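Local coordinates for nitronate monooxygenase family protein (Pseudomonas aeruginosa, PDB 4QIT) that uses FMN and molecular oxygen to break down alkyl nitronates by oxidative denitrification, with the toxin propionate 3-nitronate as its presumed physiological substrate, at residues M278-R289 and H325-Q334; C161-A169 and L207-G215. The protein carries 1 engineered substitution. All blocks are in the same frame, centred on the assembly; numbering follows the deposited sequence.

Contact 1 of 2, residues M278-R289 and H325-Q334. With FMN (flavin mononucleotide), chain C; NIE (nitroethane), chain D.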
loop_
_atom_site.group_PDB
_atom_site.type_symbol
_atom_site.label_atom_id
_atom_site.label_comp_id
_atom_site.label_asym_id
_atom_site.label_seq_id
_atom_site.Cartn_x
_atom_site.Cartn_y
_atom_site.Cartn_z
ATOM N N MET A 278 11.171 16.616 3.243
ATOM C CA MET A 278 11.647 17.168 1.978
ATOM C C MET A 278 10.847 18.398 1.547
ATOM O O MET A 278 11.417 19.431 1.189
ATOM C CB MET A 278 11.592 16.092 0.881
ATOM C CG MET A 278 12.135 16.528 -0.482
ATOM S SD MET A 278 13.912 16.303 -0.682
ATOM C CE MET A 278 14.010 14.510 -0.670
ATOM N N SER A 279 9.522 18.304 1.582
ATOM C CA SER A 279 8.704 19.340 0.967
ATOM C C SER A 279 7.651 19.922 1.891
ATOM O O SER A 279 7.061 20.951 1.577
ATOM C CB SER A 279 7.999 18.773 -0.256
ATOM O OG SER A 279 6.971 17.887 0.157
ATOM N N GLY A 280 7.382 19.236 3.000
ATOM C CA GLY A 280 6.308 19.615 3.900
ATOM C C GLY A 280 5.020 18.844 3.652
ATOM O O GLY A 280 4.042 19.006 4.386
ATOM N N ARG A 281 5.023 18.006 2.618
ATOM C CA ARG A 281 3.884 17.137 2.302
ATOM C C ARG A 281 4.421 15.743 2.022
ATOM O O ARG A 281 5.470 15.591 1.387
ATOM C CB ARG A 281 3.119 17.639 1.070
ATOM C CG ARG A 281 1.721 18.194 1.371
ATOM C CD ARG A 281 1.032 18.609 0.079
ATOM N NE ARG A 281 -0.378 18.963 0.261
ATOM C CZ ARG A 281 -1.374 18.081 0.297
ATOM N NH1 ARG A 281 -1.118 16.787 0.200
ATOM N NH2 ARG A 281 -2.630 18.498 0.451
ATOM N N SER A 282 3.699 14.722 2.478
ATOM C CA SER A 282 4.146 13.342 2.308
ATOM C C SER A 282 4.403 13.008 0.835
ATOM O O SER A 282 3.556 13.267 -0.034
ATOM C CB SER A 282 3.084 12.392 2.851
ATOM O OG SER A 282 3.566 11.057 2.883
ATOM N N ALA A 283 5.573 12.430 0.567
ATOM C CA ALA A 283 6.002 12.113 -0.794
ATOM C C ALA A 283 6.935 10.919 -0.775
ATOM O O ALA A 283 7.677 10.730 0.188
ATOM C CB ALA A 283 6.681 13.312 -1.423
ATOM N N ARG A 284 6.878 10.107 -1.829
ATOM C CA ARG A 284 7.631 8.868 -1.897
ATOM C C ARG A 284 8.842 8.953 -2.821
ATOM O O ARG A 284 8.721 9.318 -3.991
ATOM C CB ARG A 284 6.736 7.719 -2.360
ATOM C CG ARG A 284 7.508 6.384 -2.454
ATOM C CD ARG A 284 6.639 5.207 -2.939
ATOM N NE ARG A 284 5.505 4.976 -2.044
ATOM C CZ ARG A 284 5.591 4.441 -0.831
ATOM N NH1 ARG A 284 6.768 4.056 -0.333
ATOM N NH2 ARG A 284 4.486 4.317 -0.104
ATOM N N GLY A 285 10.006 8.576 -2.309
ATOM C CA GLY A 285 11.179 8.513 -3.161
ATOM C C GLY A 285 12.259 7.628 -2.594
ATOM O O GLY A 285 12.035 6.886 -1.637
ATOM N N LEU A 286 13.440 7.707 -3.197
ATOM C CA LEU A 286 14.595 6.921 -2.759
ATOM C C LEU A 286 15.233 7.644 -1.571
ATOM O O LEU A 286 15.747 8.756 -1.718
ATOM C CB LEU A 286 15.597 6.783 -3.917
ATOM C CG LEU A 286 15.012 6.272 -5.237
ATOM C CD1 LEU A 286 16.027 6.295 -6.373
ATOM C CD2 LEU A 286 14.477 4.869 -5.082
ATOM N N PRO A 287 15.185 7.033 -0.381
ATOM C CA PRO A 287 15.572 7.754 0.840
ATOM C C PRO A 287 17.037 8.190 0.858
ATOM O O PRO A 287 17.946 7.487 0.394
ATOM C CB PRO A 287 15.278 6.749 1.969
ATOM C CG PRO A 287 15.159 5.423 1.286
ATOM C CD PRO A 287 14.667 5.680 -0.098
ATOM N N ASN A 288 17.247 9.383 1.394
ATOM C CA ASN A 288 18.579 9.951 1.521
ATOM C C ASN A 288 18.626 10.840 2.761
ATOM O O ASN A 288 17.817 10.677 3.667
ATOM C CB ASN A 288 18.985 10.691 0.242
ATOM C CG ASN A 288 18.054 11.843 -0.104
ATOM O OD1 ASN A 288 17.312 12.354 0.738
ATOM N ND2 ASN A 288 18.113 12.274 -1.360
ATOM N N ARG A 289 19.543 11.804 2.797
ATOM C CA ARG A 289 19.703 12.609 4.010
ATOM C C ARG A 289 18.531 13.555 4.301
ATOM O O ARG A 289 18.353 13.995 5.445
ATOM C CB ARG A 289 21.047 13.348 3.989
ATOM C CG ARG A 289 22.224 12.388 3.913
ATOM C CD ARG A 289 23.555 13.117 3.974
ATOM N NE ARG A 289 23.741 13.821 5.240
ATOM C CZ ARG A 289 24.726 14.686 5.460
ATOM N NH1 ARG A 289 25.594 14.948 4.500
ATOM N NH2 ARG A 289 24.832 15.293 6.633
ATOM N N HIS A 325 25.000 14.805 -3.912
ATOM C CA HIS A 325 23.636 14.517 -4.359
ATOM C C HIS A 325 22.782 13.860 -3.292
ATOM O O HIS A 325 21.692 13.377 -3.596
ATOM C CB HIS A 325 23.675 13.633 -5.603
ATOM C CG HIS A 325 24.357 14.285 -6.767
ATOM N ND1 HIS A 325 23.686 15.084 -7.662
ATOM C CD2 HIS A 325 25.657 14.292 -7.146
ATOM C CE1 HIS A 325 24.541 15.537 -8.568
ATOM N NE2 HIS A 325 25.740 15.074 -8.273
ATOM N N ASP A 326 23.250 13.879 -2.047
ATOM C CA ASP A 326 22.583 13.141 -0.965
ATOM C C ASP A 326 21.335 13.819 -0.407
ATOM O O ASP A 326 20.731 13.318 0.542
ATOM C CB ASP A 326 23.558 12.859 0.187
ATOM C CG ASP A 326 24.591 11.812 -0.162
ATOM O OD1 ASP A 326 24.390 11.055 -1.139
ATOM O OD2 ASP A 326 25.610 11.742 0.556
ATOM N N PHE A 327 20.948 14.951 -0.989
ATOM C CA PHE A 327 19.771 15.687 -0.543
ATOM C C PHE A 327 18.750 15.821 -1.665
ATOM O O PHE A 327 17.713 16.459 -1.501
ATOM C CB PHE A 327 20.180 17.073 -0.016
ATOM C CG PHE A 327 21.066 17.004 1.182
ATOM C CD1 PHE A 327 22.430 16.795 1.045
ATOM C CD2 PHE A 327 20.532 17.104 2.455
ATOM C CE1 PHE A 327 23.248 16.697 2.162
ATOM C CE2 PHE A 327 21.350 17.008 3.585
ATOM C CZ PHE A 327 22.714 16.810 3.430
ATOM N N ALA A 328 19.046 15.202 -2.804
ATOM C CA ALA A 328 18.207 15.320 -3.998
ATOM C C ALA A 328 16.796 14.765 -3.825
ATOM O O ALA A 328 16.541 13.881 -2.990
ATOM C CB ALA A 328 18.885 14.643 -5.183
ATOM N N ALA A 329 15.875 15.294 -4.626
ATOM C CA ALA A 329 14.527 14.746 -4.684
ATOM C C ALA A 329 14.496 13.705 -5.797
ATOM O O ALA A 329 14.390 14.036 -6.986
ATOM C CB ALA A 329 13.504 15.846 -4.946
ATOM N N GLN A 330 14.616 12.439 -5.410
ATOM C CA GLN A 330 14.652 11.350 -6.376
ATOM C C GLN A 330 13.405 10.512 -6.185
ATOM O O GLN A 330 13.433 9.430 -5.600
ATOM C CB GLN A 330 15.952 10.548 -6.212
ATOM C CG GLN A 330 17.179 11.408 -6.590
ATOM C CD GLN A 330 18.504 10.840 -6.123
ATOM O OE1 GLN A 330 18.563 10.008 -5.222
ATOM N NE2 GLN A 330 19.591 11.312 -6.734
ATOM N N TRP A 331 12.289 11.049 -6.665
ATOM C CA TRP A 331 11.002 10.399 -6.463
ATOM C C TRP A 331 10.892 9.084 -7.250
ATOM O O TRP A 331 11.385 8.961 -8.368
ATOM C CB TRP A 331 9.871 11.340 -6.858
ATOM C CG TRP A 331 9.940 12.718 -6.239
ATOM C CD1 TRP A 331 10.001 13.907 -6.907
ATOM C CD2 TRP A 331 9.960 13.036 -4.841
ATOM N NE1 TRP A 331 10.047 14.951 -6.004
ATOM C CE2 TRP A 331 10.024 14.445 -4.744
ATOM C CE3 TRP A 331 9.934 12.272 -3.678
ATOM C CZ2 TRP A 331 10.053 15.095 -3.503
ATOM C CZ3 TRP A 331 9.973 12.928 -2.449
ATOM C CH2 TRP A 331 10.025 14.322 -2.377
ATOM N N ALA A 332 10.229 8.101 -6.650
ATOM C CA ALA A 332 10.067 6.792 -7.258
ATOM C C ALA A 332 8.966 6.032 -6.535
ATOM O O ALA A 332 8.844 6.134 -5.316
ATOM C CB ALA A 332 11.382 6.009 -7.201
ATOM N N GLY A 333 8.177 5.279 -7.302
ATOM C CA GLY A 333 7.122 4.432 -6.765
ATOM C C GLY A 333 7.638 3.070 -6.333
ATOM O O GLY A 333 8.817 2.735 -6.536
ATOM N N GLN A 334 6.747 2.260 -5.775
ATOM C CA GLN A 334 7.155 0.982 -5.200
ATOM C C GLN A 334 7.479 -0.071 -6.263
ATOM O O GLN A 334 7.971 -1.145 -5.929
ATOM C CB GLN A 334 6.112 0.478 -4.197
ATOM C CG GLN A 334 6.051 1.324 -2.926
ATOM C CD GLN A 334 5.046 0.792 -1.923
ATOM O OE1 GLN A 334 4.042 0.190 -2.296
ATOM N NE2 GLN A 334 5.329 0.990 -0.633
HETATM N N1 FMN C . 1.708 14.153 -9.613
HETATM C C2 FMN C . 1.213 15.436 -9.806
HETATM O O2 FMN C . 0.005 15.624 -9.738
HETATM N N3 FMN C . 2.046 16.492 -10.100
HETATM C C4 FMN C . 3.404 16.266 -10.172
HETATM O O4 FMN C . 4.188 17.178 -10.418
HETATM C C4A FMN C . 3.902 14.992 -9.968
HETATM N N5 FMN C . 5.257 14.804 -10.044
HETATM C C5A FMN C . 5.798 13.553 -9.870
HETATM C C6 FMN C . 7.174 13.410 -9.970
HETATM C C7 FMN C . 7.765 12.173 -9.817
HETATM C C7M FMN C . 9.258 12.096 -9.963
HETATM C C8 FMN C . 6.971 11.061 -9.533
HETATM C C8M FMN C . 7.603 9.711 -9.344
HETATM C C9 FMN C . 5.584 11.211 -9.427
HETATM C C9A FMN C . 4.982 12.463 -9.600
HETATM N N10 FMN C . 3.601 12.645 -9.509
HETATM C C10 FMN C . 3.065 13.919 -9.688
HETATM C "C1'" FMN C . 2.699 11.482 -9.185
HETATM C "C2'" FMN C . 2.131 10.800 -10.418
HETATM O "O2'" FMN C . 1.109 11.596 -10.961
HETATM C "C3'" FMN C . 1.531 9.446 -10.067
HETATM O "O3'" FMN C . 0.706 9.511 -8.923
HETATM C "C4'" FMN C . 2.672 8.502 -9.761
HETATM O "O4'" FMN C . 3.766 8.791 -10.612
HETATM C "C5'" FMN C . 2.210 7.080 -10.027
HETATM O "O5'" FMN C . 3.138 6.278 -9.363
HETATM P P FMN C . 4.272 5.487 -10.150
HETATM O O1P FMN C . 3.849 5.294 -11.582
HETATM O O2P FMN C . 4.487 4.202 -9.410
HETATM O O3P FMN C . 5.472 6.372 -10.091
HETATM N N3 NIE D . 6.233 15.365 -6.773
HETATM C C1 NIE D . 4.631 17.058 -6.324
HETATM C C2 NIE D . 5.948 16.738 -6.996
HETATM O O4 NIE D . 5.342 14.537 -6.941
HETATM O O5 NIE D . 7.318 15.038 -6.012
HETATM O O HOH W 1 15.115 11.249 -2.851
HETATM O O HOH W 2 20.221 11.089 -3.115
HETATM O O HOH W 3 26.445 13.543 2.384
#
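Gly285 and Trp331 meet in a single antiparallel beta bridge, a non-hydrogen-bonded pair, in the wall of the FMN and nitroethane site. Leu286 N donates to Gln330 O (3.0 Å), and Ala332 N donates to Arg284 O (3.3 Å), one bond on either side of the pair. With no side chain on Gly285, its CA comes within 3.8 Å of Trp331 CA.

The indole of Trp331 is fixed from several directions. Ala329 CB lies over one face. Over the opposite face nitroethane O5 sits above the pyrrole part, 2.7 Å from Trp331 NE1 but not in line with the in-plane N-H, so short a distance being doubtful; nitroethane is hydrogen-bonded to Ser189 N. FMN C7M and Arg284 O stand at the ring edge, while Ala283 CB (3.5 Å from Trp331 CZ3) and Met278 CG (3.6 Å from Trp331 CH2) approach obliquely. Met278 has CG anti to its backbone N (chi1 -177°), directing the chain at the indole before it bends.

Farther from the flavin the grip is largely polar. Asn288 ND2 donates in plane to a lone pair of Ala328 O (2.8 Å) and to a water shared with His325 O and Gln330 OE1; with OD1 taking Met290 N, these partners define which way round the amide sits. Arg289 N bonds to Asp326 O. Arg289 CB makes a CH-pi contact over the Phe327 face, and Phe327 CZ lies over one face of the guanidinium, 3.6 Å from Arg289 CZ, the planes 49° apart. That guanidinium reaches Asp326 through a water and forms a salt bridge with Glu102.

Gln334 NE2 lies over the guanidinium of Arg284, whose NH2 bonds to Ile184 O; Gln334 itself bonds to Ala201 of the second subunit. A short strand and an irregular loop, bridged beside the flavin, form part of the pocket wall of a TIM-barrel flavoenzyme.

Contact 2 of 2, residues C161-A169 and L207-G215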
loop_
_atom_site.group_PDB
_atom_site.type_symbol
_atom_site.label_atom_id
_atom_site.label_comp_id
_atom_site.label_asym_id
_atom_site.label_seq_id
_atom_site.Cartn_x
_atom_site.Cartn_y
_atom_site.Cartn_z
ATOM N N CYS A 161 -6.778 13.892 -9.010
ATOM C CA CYS A 161 -6.264 12.770 -8.241
ATOM C C CYS A 161 -6.991 12.616 -6.902
ATOM O O CYS A 161 -7.302 13.614 -6.226
ATOM C CB CYS A 161 -4.777 12.993 -7.989
ATOM S SG CYS A 161 -3.998 11.710 -7.026
ATOM N N ALA A 162 -7.275 11.374 -6.524
ATOM C CA ALA A 162 -7.837 11.078 -5.203
ATOM C C ALA A 162 -7.145 9.856 -4.621
ATOM O O ALA A 162 -6.727 8.966 -5.375
ATOM C CB ALA A 162 -9.330 10.836 -5.298
ATOM N N THR A 163 -7.033 9.801 -3.292
ATOM C CA THR A 163 -6.387 8.667 -2.623
ATOM C C THR A 163 -7.354 7.796 -1.832
ATOM O O THR A 163 -6.964 6.756 -1.315
ATOM C CB THR A 163 -5.227 9.097 -1.684
ATOM O OG1 THR A 163 -5.757 9.798 -0.548
ATOM C CG2 THR A 163 -4.206 9.948 -2.426
ATOM N N THR A 164 -8.610 8.231 -1.726
ATOM C CA THR A 164 -9.613 7.505 -0.943
ATOM C C THR A 164 -10.966 7.654 -1.609
ATOM O O THR A 164 -11.169 8.583 -2.392
ATOM C CB THR A 164 -9.777 8.080 0.487
ATOM O OG1 THR A 164 -10.335 9.401 0.398
ATOM C CG2 THR A 164 -8.450 8.112 1.240
ATOM N N PRO A 165 -11.905 6.763 -1.277
ATOM C CA PRO A 165 -13.287 6.924 -1.753
ATOM C C PRO A 165 -13.900 8.267 -1.345
ATOM O O PRO A 165 -14.677 8.843 -2.120
ATOM C CB PRO A 165 -14.012 5.778 -1.053
ATOM C CG PRO A 165 -12.966 4.702 -0.958
ATOM C CD PRO A 165 -11.703 5.455 -0.623
ATOM N N GLU A 166 -13.553 8.770 -0.164
ATOM C CA GLU A 166 -14.069 10.067 0.276
ATOM C C GLU A 166 -13.547 11.195 -0.621
ATOM O O GLU A 166 -14.292 12.097 -1.006
ATOM C CB GLU A 166 -13.731 10.326 1.752
ATOM C CG GLU A 166 -14.402 9.366 2.757
ATOM C CD GLU A 166 -13.901 7.927 2.680
ATOM O OE1 GLU A 166 -12.745 7.696 2.251
ATOM O OE2 GLU A 166 -14.666 7.011 3.051
ATOM N N GLU A 167 -12.266 11.141 -0.977
ATOM C CA GLU A 167 -11.720 12.135 -1.889
ATOM C C GLU A 167 -12.319 11.981 -3.285
ATOM O O GLU A 167 -12.571 12.974 -3.968
ATOM C CB GLU A 167 -10.185 12.079 -1.901
ATOM C CG GLU A 167 -9.585 12.635 -0.605
ATOM C CD GLU A 167 -8.097 12.368 -0.460
ATOM O OE1 GLU A 167 -7.516 11.683 -1.336
ATOM O OE2 GLU A 167 -7.506 12.832 0.541
ATOM N N ALA A 168 -12.567 10.741 -3.697
ATOM C CA ALA A 168 -13.188 10.486 -4.994
ATOM C C ALA A 168 -14.598 11.084 -5.059
ATOM O O ALA A 168 -15.010 11.577 -6.108
ATOM C CB ALA A 168 -13.224 9.001 -5.283
ATOM N N ALA A 169 -15.320 11.056 -3.939
ATOM C CA ALA A 169 -16.653 11.663 -3.881
ATOM C C ALA A 169 -16.584 13.171 -4.116
ATOM O O ALA A 169 -17.467 13.757 -4.752
ATOM C CB ALA A 169 -17.320 11.356 -2.552
ATOM N N LEU A 207 -7.674 0.377 -3.827
ATOM C CA LEU A 207 -8.254 1.672 -4.191
ATOM C C LEU A 207 -8.939 1.652 -5.551
ATOM O O LEU A 207 -10.059 2.157 -5.693
ATOM C CB LEU A 207 -7.204 2.784 -4.165
ATOM C CG LEU A 207 -7.748 4.190 -4.423
ATOM C CD1 LEU A 207 -8.729 4.642 -3.336
ATOM C CD2 LEU A 207 -6.612 5.188 -4.538
ATOM N N VAL A 208 -8.281 1.082 -6.554
ATOM C CA VAL A 208 -8.861 1.036 -7.894
ATOM C C VAL A 208 -10.165 0.238 -7.906
ATOM O O VAL A 208 -11.160 0.671 -8.494
ATOM C CB VAL A 208 -7.866 0.459 -8.915
ATOM C CG1 VAL A 208 -8.523 0.287 -10.282
ATOM C CG2 VAL A 208 -6.679 1.390 -9.043
ATOM N N ARG A 209 -10.171 -0.908 -7.236
ATOM C CA ARG A 209 -11.372 -1.730 -7.175
ATOM C C ARG A 209 -12.509 -1.001 -6.467
ATOM O O ARG A 209 -13.657 -1.044 -6.913
ATOM C CB ARG A 209 -11.086 -3.056 -6.482
ATOM C CG ARG A 209 -12.272 -4.000 -6.551
ATOM C CD ARG A 209 -12.297 -4.797 -7.862
ATOM N NE ARG A 209 -13.613 -5.391 -8.068
ATOM C CZ ARG A 209 -14.549 -4.876 -8.856
ATOM N NH1 ARG A 209 -15.721 -5.488 -8.964
ATOM N NH2 ARG A 209 -14.315 -3.759 -9.551
ATOM N N LEU A 210 -12.201 -0.333 -5.360
ATOM C CA LEU A 210 -13.213 0.398 -4.604
ATOM C C LEU A 210 -13.840 1.513 -5.434
ATOM O O LEU A 210 -15.061 1.685 -5.450
ATOM C CB LEU A 210 -12.604 0.989 -3.329
ATOM C CG LEU A 210 -12.222 -0.015 -2.234
ATOM C CD1 LEU A 210 -11.353 0.625 -1.152
ATOM C CD2 LEU A 210 -13.468 -0.650 -1.608
ATOM N N LEU A 211 -13.006 2.275 -6.126
ATOM C CA LEU A 211 -13.502 3.373 -6.934
ATOM C C LEU A 211 -14.252 2.883 -8.181
ATOM O O LEU A 211 -15.251 3.480 -8.564
ATOM C CB LEU A 211 -12.364 4.323 -7.300
ATOM C CG LEU A 211 -12.088 5.491 -6.342
ATOM C CD1 LEU A 211 -12.223 5.141 -4.855
ATOM C CD2 LEU A 211 -10.764 6.186 -6.641
ATOM N N ALA A 212 -13.786 1.803 -8.806
ATOM C CA ALA A 212 -14.465 1.252 -9.979
ATOM C C ALA A 212 -15.813 0.655 -9.582
ATOM O O ALA A 212 -16.800 0.779 -10.312
ATOM C CB ALA A 212 -13.597 0.204 -10.671
ATOM N N ALA A 213 -15.860 0.016 -8.418
ATOM C CA ALA A 213 -17.104 -0.559 -7.917
ATOM C C ALA A 213 -18.176 0.510 -7.687
ATOM O O ALA A 213 -19.350 0.182 -7.504
ATOM C CB ALA A 213 -16.846 -1.336 -6.641
ATOM N N ARG A 214 -17.770 1.780 -7.705
ATOM C CA ARG A 214 -18.693 2.904 -7.539
ATOM C C ARG A 214 -19.462 3.237 -8.823
ATOM O O ARG A 214 -20.457 3.967 -8.784
ATOM C CB ARG A 214 -17.941 4.138 -7.038
ATOM C CG ARG A 214 -18.361 4.569 -5.650
ATOM C CD ARG A 214 -17.386 5.564 -5.045
ATOM N NE ARG A 214 -17.939 6.175 -3.838
ATOM C CZ ARG A 214 -18.017 7.485 -3.637
ATOM N NH1 ARG A 214 -17.557 8.320 -4.556
ATOM N NH2 ARG A 214 -18.544 7.960 -2.515
ATOM N N GLY A 215 -18.991 2.710 -9.951
ATOM C CA GLY A 215 -19.693 2.822 -11.223
ATOM C C GLY A 215 -20.011 4.235 -11.682
ATOM O O GLY A 215 -20.953 4.444 -12.453
#
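Leu207 and Leu211, one helical turn apart on helix 204-212, reach across to the start of helix 165-173, joining two neighbouring outer helices of the TIM barrel. The short segments 165-169 and 207-212 cross at -43° with their axes 10.4 Å apart, and the leucine side chains fill the gap between them.

The tight part is largely apolar and mostly buried. With chi1 at -175°, Leu207 CG stands across from its own N, beside the carbonyl carbon, which carries both methyls to the turn between strand and helix; CD1 comes to 3.4 Å from Thr163 O and also touches the ring of Pro165 at CD. Leu211 runs across Pro165 at about a right angle, with Leu211 CD1 3.7 Å from Pro165 CA, and rests its CG 3.8 Å from Ala168 CB. Leu211 also touches Ala181 and Val219 of the barrel strands.

The turn these leucines press on is stiffened from within its own segment. Glu167 OE1 accepts from both Thr163 N (2.8 Å) and Thr163 OG1 (2.7 Å), the first nearly along the C-O axis and the second from above the carboxylate plane; Glu167 OE2 takes Phe193 N. Thr164 is the N-cap, its OG1 receiving Glu167 N.

Toward solvent the packing thins to Arg214, an exposed residue beyond helix 204-212. Its extended chain lays the guanidinium beside Ala169, with NH2 3.6 Å from Ala169 CB and Pro165 O over one face. Its NH1 forms a salt bridge with Glu172, farther along helix 165-173.

Thr163, Thr164 and Glu167 bond among themselves and to Phe193, so between the segments the contact rests on van der Waals packing, which is consistent with shape fit mattering more than directed bonds here.

Overall arrangement
From the N terminus, contact 2 comes first: 161-169 takes in the end of barrel strand 157-162 and the start of helix 165-173, and the chain passes through strands 178-182 and 188-189 before helix 204-212 closes the loop. Contact 1 opens later, at 278-289, and closes at 325-334 after an excursion through helix 307-320. The two loops lie in series, neither nesting nor crossing, with centres about 26 Å apart and nearest atoms about 7 Å apart. Contact 2 ties outer barrel helices together; contact 1 joins loops beside the flavin. Strand 188-189, inside the first loop, pairs with strand 283-285, and Gln334 of the second subunit packs on Leu210, linking the two regions across the dimer.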